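Local coordinates for protein chitosanase (Bacillus subtilis subsp. subtilis str. 168, PDB 7C6C) that cuts beta-1,4 links within partly acetylated chitosan as a secreted family 46 glycoside hydrolase, probably as a defence against the cell walls of invading fungi, at residues G2-K5 with D6-R9; G45-T48 with A49-D52; V64-N67 with K68-Y72; A196-D199 with T200-E203. All blocks are in the same frame, centred on the assembly; numbering follows the deposited sequence. Where two conformers were deposited one is given.

Each of the four contacts is local, joining residues that follow one another at a turn or a helix start. Contact 2 is the buried one; contact 1 is partly buried, and contacts 3 and 4 lie on the surface. Contacts 1, 2 and 4 each lead into a helix, 5-20, 52-63 and 201-205 respectively, while contact 3 fills the loop between helices 52-63 and 73-82, so contacts 2 and 3 sit at the two ends of helix 52-63. Asparagine and glutamine amides lead in contacts 1 and 3, joined in contact 3 by a lysine; contact 2 uses a carboxylate and paired hydroxyls, contact 4 a stacked ring and guanidinium. Contacts 2 and 4 come near the probable catalytic residues.

Contact 1 (G2-K5 with D6-R9); sequences GLNK and DQKR
N4 and K8 make the first turn of helix 5-20, K8 N bonding to N4 O at 2.8 Å, and R9 N repeats the step one residue on, to K5 O. N4 itself stands at the N-cap. Its CG is tucked between the backbone N and the carbonyl carbon (chi1 72°), which swings OD1 over the start of the helix, where Q7 N donates to it at 2.8 Å in a nearly straight bond (172° at the hydrogen). Q7 answers in the other direction: its OE1 accepts from N4 N at 3.0 Å. These two reciprocal bonds make a capping box, with glutamine as the returning partner. They also bring the two amides together, stacked with their planes 18° apart, so that N4 CG lies 3.2 Å from Q7 OE1. Two waters lie between Q7 OE1 and G2 O; water 2 bonds to Q7 OE1 and water 1 to G2 O, their second links being weak. The other end of the Q7 amide, NE2, is bonded to N224 O. L3, buried, packs on the turn. Its CB rests 3.8 Å from K8 CB and its CD2 4.0 Å from Q7 CB, while the same side chain also touches A134 and R137 on helix 134-147. K8 sends its ammonium away to E12, and R9 reaches the carboxylate of the C-terminal residue K242.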
loop_
_atom_site.group_PDB
_atom_site.type_symbol
_atom_site.label_atom_id
_atom_site.label_comp_id
_atom_site.label_asym_id
_atom_site.label_seq_id
_atom_site.Cartn_x
_atom_site.Cartn_y
_atom_site.Cartn_z
ATOM N N GLY A 2 -3.894 17.084 -1.593
ATOM C CA GLY A 2 -3.717 15.674 -1.880
ATOM C C GLY A 2 -3.807 15.366 -3.361
ATOM O O GLY A 2 -3.289 16.105 -4.194
ATOM N N LEU A 3 -4.457 14.257 -3.690
ATOM C CA LEU A 3 -4.739 13.886 -5.068
ATOM C C LEU A 3 -6.192 14.217 -5.374
ATOM O O LEU A 3 -7.076 13.959 -4.555
ATOM C CB LEU A 3 -4.480 12.393 -5.267
ATOM C CG LEU A 3 -3.026 11.974 -5.052
ATOM C CD1 LEU A 3 -2.897 10.456 -5.045
ATOM C CD2 LEU A 3 -2.138 12.590 -6.131
ATOM N N ASN A 4 -6.437 14.811 -6.543
ATOM C CA ASN A 4 -7.812 15.069 -6.950
ATOM C C ASN A 4 -8.494 13.750 -7.321
ATOM O O ASN A 4 -7.896 12.677 -7.259
ATOM C CB ASN A 4 -7.885 16.170 -8.017
ATOM C CG ASN A 4 -7.371 15.729 -9.387
ATOM O OD1 ASN A 4 -7.356 14.545 -9.722
ATOM N ND2 ASN A 4 -6.971 16.702 -10.202
ATOM N N LYS A 5 -9.769 13.824 -7.708
ATOM C CA LYS A 5 -10.542 12.605 -7.941
ATOM C C LYS A 5 -9.879 11.703 -8.978
ATOM O O LYS A 5 -9.686 10.506 -8.741
ATOM C CB LYS A 5 -11.964 12.962 -8.365
ATOM C CG LYS A 5 -12.872 11.770 -8.583
ATOM C CD LYS A 5 -14.306 12.248 -8.749
ATOM C CE LYS A 5 -15.292 11.094 -8.788
ATOM N NZ LYS A 5 -15.241 10.353 -10.076
ATOM N N ASP A 6 -9.530 12.259 -10.141
ATOM C CA ASP A 6 -8.919 11.445 -11.187
ATOM C C ASP A 6 -7.533 10.962 -10.782
ATOM O O ASP A 6 -7.187 9.796 -11.009
ATOM C CB ASP A 6 -8.817 12.226 -12.499
ATOM C CG ASP A 6 -10.149 12.431 -13.172
ATOM O OD1 ASP A 6 -11.069 11.624 -12.943
ATOM O OD2 ASP A 6 -10.257 13.390 -13.963
ATOM N N GLN A 7 -6.715 11.849 -10.213
ATOM C CA GLN A 7 -5.360 11.457 -9.836
ATOM C C GLN A 7 -5.374 10.364 -8.781
ATOM O O GLN A 7 -4.556 9.435 -8.831
ATOM C CB GLN A 7 -4.581 12.659 -9.310
ATOM C CG GLN A 7 -4.346 13.740 -10.339
ATOM C CD GLN A 7 -3.981 15.071 -9.714
ATOM O OE1 GLN A 7 -4.291 15.343 -8.547
ATOM N NE2 GLN A 7 -3.334 15.915 -10.498
ATOM N N LYS A 8 -6.281 10.474 -7.803
ATOM C CA LYS A 8 -6.358 9.470 -6.747
ATOM C C LYS A 8 -6.770 8.118 -7.313
ATOM O O LYS A 8 -6.212 7.080 -6.935
ATOM C CB LYS A 8 -7.337 9.924 -5.661
ATOM C CG LYS A 8 -7.285 9.099 -4.380
ATOM C CD LYS A 8 -8.113 9.754 -3.278
ATOM C CE LYS A 8 -8.103 8.946 -1.985
ATOM N NZ LYS A 8 -8.991 7.755 -2.036
ATOM N N ARG A 9 -7.754 8.109 -8.216
ATOM C CA ARG A 9 -8.149 6.867 -8.867
ATOM C C ARG A 9 -6.973 6.249 -9.611
ATOM O O ARG A 9 -6.728 5.043 -9.508
ATOM C CB ARG A 9 -9.321 7.103 -9.822
ATOM C CG ARG A 9 -9.724 5.830 -10.559
ATOM C CD ARG A 9 -10.774 6.037 -11.644
ATOM N NE ARG A 9 -10.515 7.199 -12.487
ATOM C CZ ARG A 9 -9.637 7.258 -13.482
ATOM N NH1 ARG A 9 -8.884 6.201 -13.790
ATOM N NH2 ARG A 9 -9.514 8.397 -14.166
HETATM O O HOH W 1 -1.887 16.339 -6.497
HETATM O O HOH W 2 -3.935 17.493 -7.146
#

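Contact 2 (G45-T48 with A49-D52); sequences GFTT and ATGD
D52 turns back from the start of helix 52-63 toward F46 and T47, on the short strand 46-47. Its CB comes within 4.2 Å of F46 CD1. A chi1 of 62° folds CG over the main chain of D52, and this brings the carboxylate carbon 3.6 Å from F46 CA. At the tip the two oxygens part company. In the conformer described (D52 was modelled in two), OD1 accepts from T47 N at 2.6 Å, a length to be read with caution, on its syn side but 33° out of the carboxylate plane. OD2 lies 3.3 Å from F46 CA, and also approaches the ring of F46, whose plane stands at a steep angle to the carboxylate. Between strand and helix the chain bends sharply, with an ST turn: T50 OG1 accepts from D52 N at 3.2 Å. The same hydroxyl pairs with T47 OG1, 2.8 Å away, the two side chains crossing at about a right angle. At G51, the N-cap, a CB would jam against the carbonyl O of T50. T48 OG1 bonds to Y39 N on the neighbouring strand. With G45 near the predicted proton donor E19 and T47 near D35, the nucleophile by similarity, these bonds are consistent with a strand end held near the probable catalytic residues by a hydroxyl pair and, in this conformer, a buried carboxylate.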
loop_
_atom_site.group_PDB
_atom_site.type_symbol
_atom_site.label_atom_id
_atom_site.label_comp_id
_atom_site.label_asym_id
_atom_site.label_seq_id
_atom_site.Cartn_x
_atom_site.Cartn_y
_atom_site.Cartn_z
ATOM N N GLY A 45 -3.970 -4.773 1.001
ATOM C CA GLY A 45 -3.160 -5.817 1.598
ATOM C C GLY A 45 -3.086 -5.673 3.102
ATOM O O GLY A 45 -1.998 -5.764 3.684
ATOM N N PHE A 46 -4.225 -5.406 3.739
ATOM C CA PHE A 46 -4.286 -5.391 5.195
ATOM C C PHE A 46 -3.853 -6.756 5.725
ATOM O O PHE A 46 -4.322 -7.787 5.241
ATOM C CB PHE A 46 -5.731 -5.154 5.644
ATOM C CG PHE A 46 -6.428 -3.957 5.018
ATOM C CD1 PHE A 46 -6.233 -2.675 5.511
ATOM C CD2 PHE A 46 -7.375 -4.141 4.008
ATOM C CE1 PHE A 46 -6.922 -1.604 4.975
ATOM C CE2 PHE A 46 -8.061 -3.065 3.482
ATOM C CZ PHE A 46 -7.834 -1.799 3.965
ATOM N N THR A 47 -2.995 -6.784 6.740
ATOM C CA THR A 47 -2.459 -8.060 7.196
ATOM C C THR A 47 -2.909 -8.395 8.612
ATOM O O THR A 47 -3.198 -7.515 9.427
ATOM C CB THR A 47 -0.933 -8.112 7.094
ATOM O OG1 THR A 47 -0.365 -7.024 7.834
ATOM C CG2 THR A 47 -0.475 -8.036 5.640
ATOM N N THR A 48 -2.941 -9.696 8.907
ATOM C CA THR A 48 -3.342 -10.145 10.233
ATOM C C THR A 48 -2.236 -10.011 11.280
ATOM O O THR A 48 -2.549 -9.952 12.467
ATOM C CB THR A 48 -3.914 -11.569 10.181
ATOM O OG1 THR A 48 -2.976 -12.465 9.574
ATOM C CG2 THR A 48 -5.197 -11.601 9.384
ATOM N N ALA A 49 -0.961 -9.937 10.885
ATOM C CA ALA A 49 0.098 -9.752 11.876
ATOM C C ALA A 49 0.204 -8.311 12.368
ATOM O O ALA A 49 0.690 -8.085 13.480
ATOM C CB ALA A 49 1.452 -10.187 11.310
ATOM N N THR A 50 -0.225 -7.327 11.567
ATOM C CA THR A 50 0.023 -5.919 11.876
ATOM C C THR A 50 -1.103 -5.253 12.641
ATOM O O THR A 50 -0.886 -4.191 13.235
ATOM C CB THR A 50 0.196 -5.096 10.607
ATOM O OG1 THR A 50 -1.015 -5.158 9.840
ATOM C CG2 THR A 50 1.373 -5.601 9.809
ATOM N N GLY A 51 -2.300 -5.811 12.615
ATOM C CA GLY A 51 -3.434 -5.134 13.189
ATOM C C GLY A 51 -4.319 -4.431 12.185
ATOM O O GLY A 51 -5.451 -4.073 12.534
ATOM N N ASP A 52 -3.865 -4.239 10.944
ATOM C CA ASP A 52 -4.722 -3.464 10.059
ATOM C C ASP A 52 -5.899 -4.271 9.535
ATOM O O ASP A 52 -6.980 -3.700 9.361
ATOM C CB ASP A 52 -3.953 -2.675 8.989
ATOM C CG ASP A 52 -3.165 -3.547 8.055
ATOM O OD1 ASP A 52 -2.905 -4.717 8.388
ATOM O OD2 ASP A 52 -2.795 -3.048 6.969
#

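Contact 3 (V64-N67 with K68-Y72); sequences VPNN and KLKKY
N67 is where two turns meet: a type II beta turn runs from V64 to N67, and a type I turn goes on from N67 to K70, closed by K70 N to N67 O at 3.2 Å. The side chain of N67 supports both turns. Chi1 near +60° (63°) turns the amide back over its own backbone, sending OD1 forward and ND2 back. OD1 accepts from L69 N at 2.7 Å, the bond of an Asx turn, although bent to 142° at the hydrogen. ND2 donates almost straight to V64 O at 2.8 Å, with the oxygen lying in the amide plane, and has T61 OG1 of helix 52-63 as a further partner. On the outer side, N66 and K70 lie alongside each other and point the same way. The lysine chain is fully extended, passing its CD 3.3 Å from N66 OD1 before NZ donates to that oxygen at 2.8 Å. L69 turns to the protein interior, against V57, A96 and F106. The chemistry implies an amide-built link from helix 52-63 to helix 73-82: N67 bonds at both ends of its side chain, while the N66-K70 bond lies on the surface where crystal neighbours touch.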
loop_
_atom_site.group_PDB
_atom_site.type_symbol
_atom_site.label_atom_id
_atom_site.label_comp_id
_atom_site.label_asym_id
_atom_site.label_seq_id
_atom_site.Cartn_x
_atom_site.Cartn_y
_atom_site.Cartn_z
ATOM N N VAL A 64 -21.959 -3.060 11.062
ATOM C CA VAL A 64 -22.828 -4.216 10.823
ATOM C C VAL A 64 -22.624 -5.193 11.973
ATOM O O VAL A 64 -21.801 -6.118 11.871
ATOM C CB VAL A 64 -22.537 -4.883 9.466
ATOM C CG1 VAL A 64 -23.511 -6.032 9.201
ATOM C CG2 VAL A 64 -22.577 -3.861 8.329
ATOM N N PRO A 65 -23.341 -5.027 13.081
ATOM C CA PRO A 65 -23.129 -5.915 14.228
ATOM C C PRO A 65 -23.408 -7.369 13.868
ATOM O O PRO A 65 -24.259 -7.676 13.034
ATOM C CB PRO A 65 -24.124 -5.383 15.268
ATOM C CG PRO A 65 -24.287 -3.927 14.909
ATOM C CD PRO A 65 -24.215 -3.884 13.406
ATOM N N ASN A 66 -22.666 -8.277 14.504
ATOM C CA ASN A 66 -22.965 -9.711 14.433
ATOM C C ASN A 66 -22.859 -10.267 13.016
ATOM O O ASN A 66 -23.569 -11.202 12.643
ATOM C CB ASN A 66 -24.303 -10.048 15.100
ATOM C CG ASN A 66 -24.313 -9.644 16.549
ATOM O OD1 ASN A 66 -23.256 -9.584 17.179
ATOM N ND2 ASN A 66 -25.485 -9.367 17.089
ATOM N N ASN A 67 -21.927 -9.717 12.242
ATOM C CA ASN A 67 -21.655 -10.152 10.881
ATOM C C ASN A 67 -20.830 -11.447 10.884
ATOM O O ASN A 67 -20.413 -11.950 11.935
ATOM C CB ASN A 67 -20.931 -9.039 10.135
ATOM C CG ASN A 67 -19.583 -8.743 10.748
ATOM O OD1 ASN A 67 -18.638 -9.515 10.570
ATOM N ND2 ASN A 67 -19.488 -7.650 11.502
ATOM N N LYS A 68 -20.563 -11.980 9.684
ATOM C CA LYS A 68 -19.895 -13.275 9.565
ATOM C C LYS A 68 -18.438 -13.253 10.005
ATOM O O LYS A 68 -17.852 -14.324 10.199
ATOM C CB LYS A 68 -19.986 -13.802 8.131
ATOM C CG LYS A 68 -19.069 -13.103 7.131
ATOM C CD LYS A 68 -19.239 -13.679 5.723
ATOM C CE LYS A 68 -20.569 -13.264 5.095
ATOM N NZ LYS A 68 -20.819 -13.977 3.813
ATOM N N LEU A 69 -17.834 -12.078 10.138
ATOM C CA LEU A 69 -16.446 -11.982 10.562
ATOM C C LEU A 69 -16.286 -11.679 12.047
ATOM O O LEU A 69 -15.166 -11.771 12.556
ATOM C CB LEU A 69 -15.713 -10.920 9.741
ATOM C CG LEU A 69 -15.594 -11.176 8.235
ATOM C CD1 LEU A 69 -14.967 -9.973 7.540
ATOM C CD2 LEU A 69 -14.804 -12.445 7.942
ATOM N N LYS A 70 -17.373 -11.349 12.755
ATOM C CA LYS A 70 -17.265 -10.974 14.164
ATOM C C LYS A 70 -16.540 -12.037 14.979
ATOM O O LYS A 70 -15.716 -11.708 15.838
ATOM C CB LYS A 70 -18.654 -10.714 14.751
ATOM C CG LYS A 70 -18.626 -10.474 16.253
ATOM C CD LYS A 70 -20.017 -10.379 16.870
ATOM C CE LYS A 70 -19.919 -10.291 18.392
ATOM N NZ LYS A 70 -21.256 -10.342 19.047
ATOM N N LYS A 71 -16.819 -13.318 14.716
ATOM C CA LYS A 71 -16.255 -14.381 15.540
ATOM C C LYS A 71 -14.744 -14.468 15.422
ATOM O O LYS A 71 -14.109 -15.105 16.272
ATOM C CB LYS A 71 -16.889 -15.738 15.212
ATOM C CG LYS A 71 -16.409 -16.366 13.917
ATOM C CD LYS A 71 -16.900 -17.804 13.811
ATOM C CE LYS A 71 -16.129 -18.575 12.748
ATOM N NZ LYS A 71 -16.446 -20.027 12.768
ATOM N N TYR A 72 -14.153 -13.851 14.395
ATOM C CA TYR A 72 -12.708 -13.868 14.243
ATOM C C TYR A 72 -12.018 -12.771 15.035
ATOM O O TYR A 72 -10.788 -12.771 15.109
ATOM C CB TYR A 72 -12.316 -13.762 12.766
ATOM C CG TYR A 72 -12.831 -14.924 11.957
ATOM C CD1 TYR A 72 -12.225 -16.172 12.039
ATOM C CD2 TYR A 72 -13.935 -14.785 11.134
ATOM C CE1 TYR A 72 -12.697 -17.248 11.309
ATOM C CE2 TYR A 72 -14.420 -15.851 10.405
ATOM C CZ TYR A 72 -13.801 -17.077 10.493
ATOM O OH TYR A 72 -14.293 -18.130 9.764
#

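Contact 4 (A196-D199 with T200-E203); sequences ANHD and TRDE
H198 and R201 run alongside each other and press flat together, the guanidinium lying on one face of the imidazole with centres 3.5 Å apart and planes only 14° from parallel. R201 is extended from CG to NE, which carries NH1 to the rim of the ring, 3.1 Å from H198 NE2; that short distance is a face contact and no hydrogen bond. Next to this stack the chain winds through a 3-10 turn. N197 OD1 accepts from D199 N, an Asx turn, with the donor well above the carbonyl plane, and T200 N bonds to N197 O at 3.3 Å. T200 is the buried member: its CG2 fits 3.3 Å from N197 O and 3.7 Å from N197 ND2, while its hydroxyl, anti to the backbone N (chi1 -163°), bonds to R37. Round D199 O the contact is looser and wet. T200 holds the N-cap position but its side chain makes no capping bond. R201 N bonds weakly to H198 O, and waters take the next two amides: water 3 accepts from E203 N at 2.9 Å and donates to D199 O at 3.0 Å, while water 4 accepts from D202 N and reaches D199 O weakly. The turn links helix 177-193 to the short helix 201-205, and the side chain of T200 comes about 4 Å from that of D35, the nucleophile by similarity, just beyond strand 30-32.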
loop_
_atom_site.group_PDB
_atom_site.type_symbol
_atom_site.label_atom_id
_atom_site.label_comp_id
_atom_site.label_asym_id
_atom_site.label_seq_id
_atom_site.Cartn_x
_atom_site.Cartn_y
_atom_site.Cartn_z
ATOM N N ALA A 196 15.436 -4.652 5.882
ATOM C CA ALA A 196 15.872 -5.036 7.219
ATOM C C ALA A 196 15.079 -6.227 7.740
ATOM O O ALA A 196 15.617 -7.065 8.470
ATOM C CB ALA A 196 15.744 -3.848 8.173
ATOM N N ASN A 197 13.809 -6.328 7.366
ATOM C CA ASN A 197 12.929 -7.408 7.805
ATOM C C ASN A 197 13.138 -8.595 6.873
ATOM O O ASN A 197 12.674 -8.595 5.729
ATOM C CB ASN A 197 11.490 -6.908 7.781
ATOM C CG ASN A 197 10.470 -8.009 7.978
ATOM O OD1 ASN A 197 10.782 -9.094 8.462
ATOM N ND2 ASN A 197 9.229 -7.724 7.615
ATOM N N HIS A 198 13.844 -9.619 7.366
ATOM C CA HIS A 198 14.151 -10.769 6.525
ATOM C C HIS A 198 12.905 -11.545 6.126
ATOM O O HIS A 198 12.916 -12.215 5.088
ATOM C CB HIS A 198 15.137 -11.700 7.226
ATOM C CG HIS A 198 16.478 -11.085 7.471
ATOM N ND1 HIS A 198 17.475 -11.727 8.174
ATOM C CD2 HIS A 198 16.987 -9.884 7.105
ATOM C CE1 HIS A 198 18.540 -10.947 8.232
ATOM N NE2 HIS A 198 18.271 -9.824 7.591
ATOM N N ASP A 199 11.831 -11.472 6.926
ATOM C CA ASP A 199 10.618 -12.230 6.625
ATOM C C ASP A 199 10.065 -11.872 5.250
ATOM O O ASP A 199 9.428 -12.707 4.596
ATOM C CB ASP A 199 9.516 -11.926 7.655
ATOM C CG ASP A 199 9.803 -12.477 9.044
ATOM O OD1 ASP A 199 10.675 -13.360 9.184
ATOM O OD2 ASP A 199 9.111 -12.038 10.001
ATOM N N THR A 200 10.273 -10.634 4.807
ATOM C CA THR A 200 9.593 -10.097 3.636
ATOM C C THR A 200 10.480 -10.045 2.392
ATOM O O THR A 200 10.069 -9.487 1.370
ATOM C CB THR A 200 9.000 -8.716 3.959
ATOM O OG1 THR A 200 8.018 -8.373 2.973
ATOM C CG2 THR A 200 10.080 -7.629 4.008
ATOM N N ARG A 201 11.686 -10.594 2.471
ATOM C CA ARG A 201 12.622 -10.559 1.349
ATOM C C ARG A 201 12.095 -11.140 0.056
ATOM O O ARG A 201 12.146 -10.497 -0.983
ATOM C CB ARG A 201 13.894 -11.326 1.695
ATOM C CG ARG A 201 14.833 -10.623 2.638
ATOM C CD ARG A 201 15.841 -11.637 3.155
ATOM N NE ARG A 201 17.038 -11.015 3.697
ATOM C CZ ARG A 201 17.954 -11.666 4.401
ATOM N NH1 ARG A 201 19.017 -11.019 4.854
ATOM N NH2 ARG A 201 17.801 -12.958 4.656
ATOM N N ASP A 202 11.607 -12.369 0.119
ATOM C CA ASP A 202 11.133 -13.042 -1.091
ATOM C C ASP A 202 10.029 -12.243 -1.767
ATOM O O ASP A 202 10.062 -12.012 -2.981
ATOM C CB ASP A 202 10.611 -14.442 -0.756
ATOM C CG ASP A 202 11.711 -15.472 -0.596
ATOM O OD1 ASP A 202 12.902 -15.141 -0.779
ATOM O OD2 ASP A 202 11.369 -16.630 -0.276
ATOM N N GLU A 203 9.033 -11.816 -0.993
ATOM C CA GLU A 203 7.909 -11.104 -1.581
ATOM C C GLU A 203 8.331 -9.739 -2.107
ATOM O O GLU A 203 7.919 -9.334 -3.201
ATOM C CB GLU A 203 6.780 -10.981 -0.557
ATOM C CG GLU A 203 5.504 -10.376 -1.121
ATOM C CD GLU A 203 4.807 -11.276 -2.137
ATOM O OE1 GLU A 203 5.052 -12.500 -2.144
ATOM O OE2 GLU A 203 4.017 -10.747 -2.947
HETATM O O HOH W 3 8.668 -12.805 1.740
HETATM O O HOH W 4 11.660 -14.015 2.525
#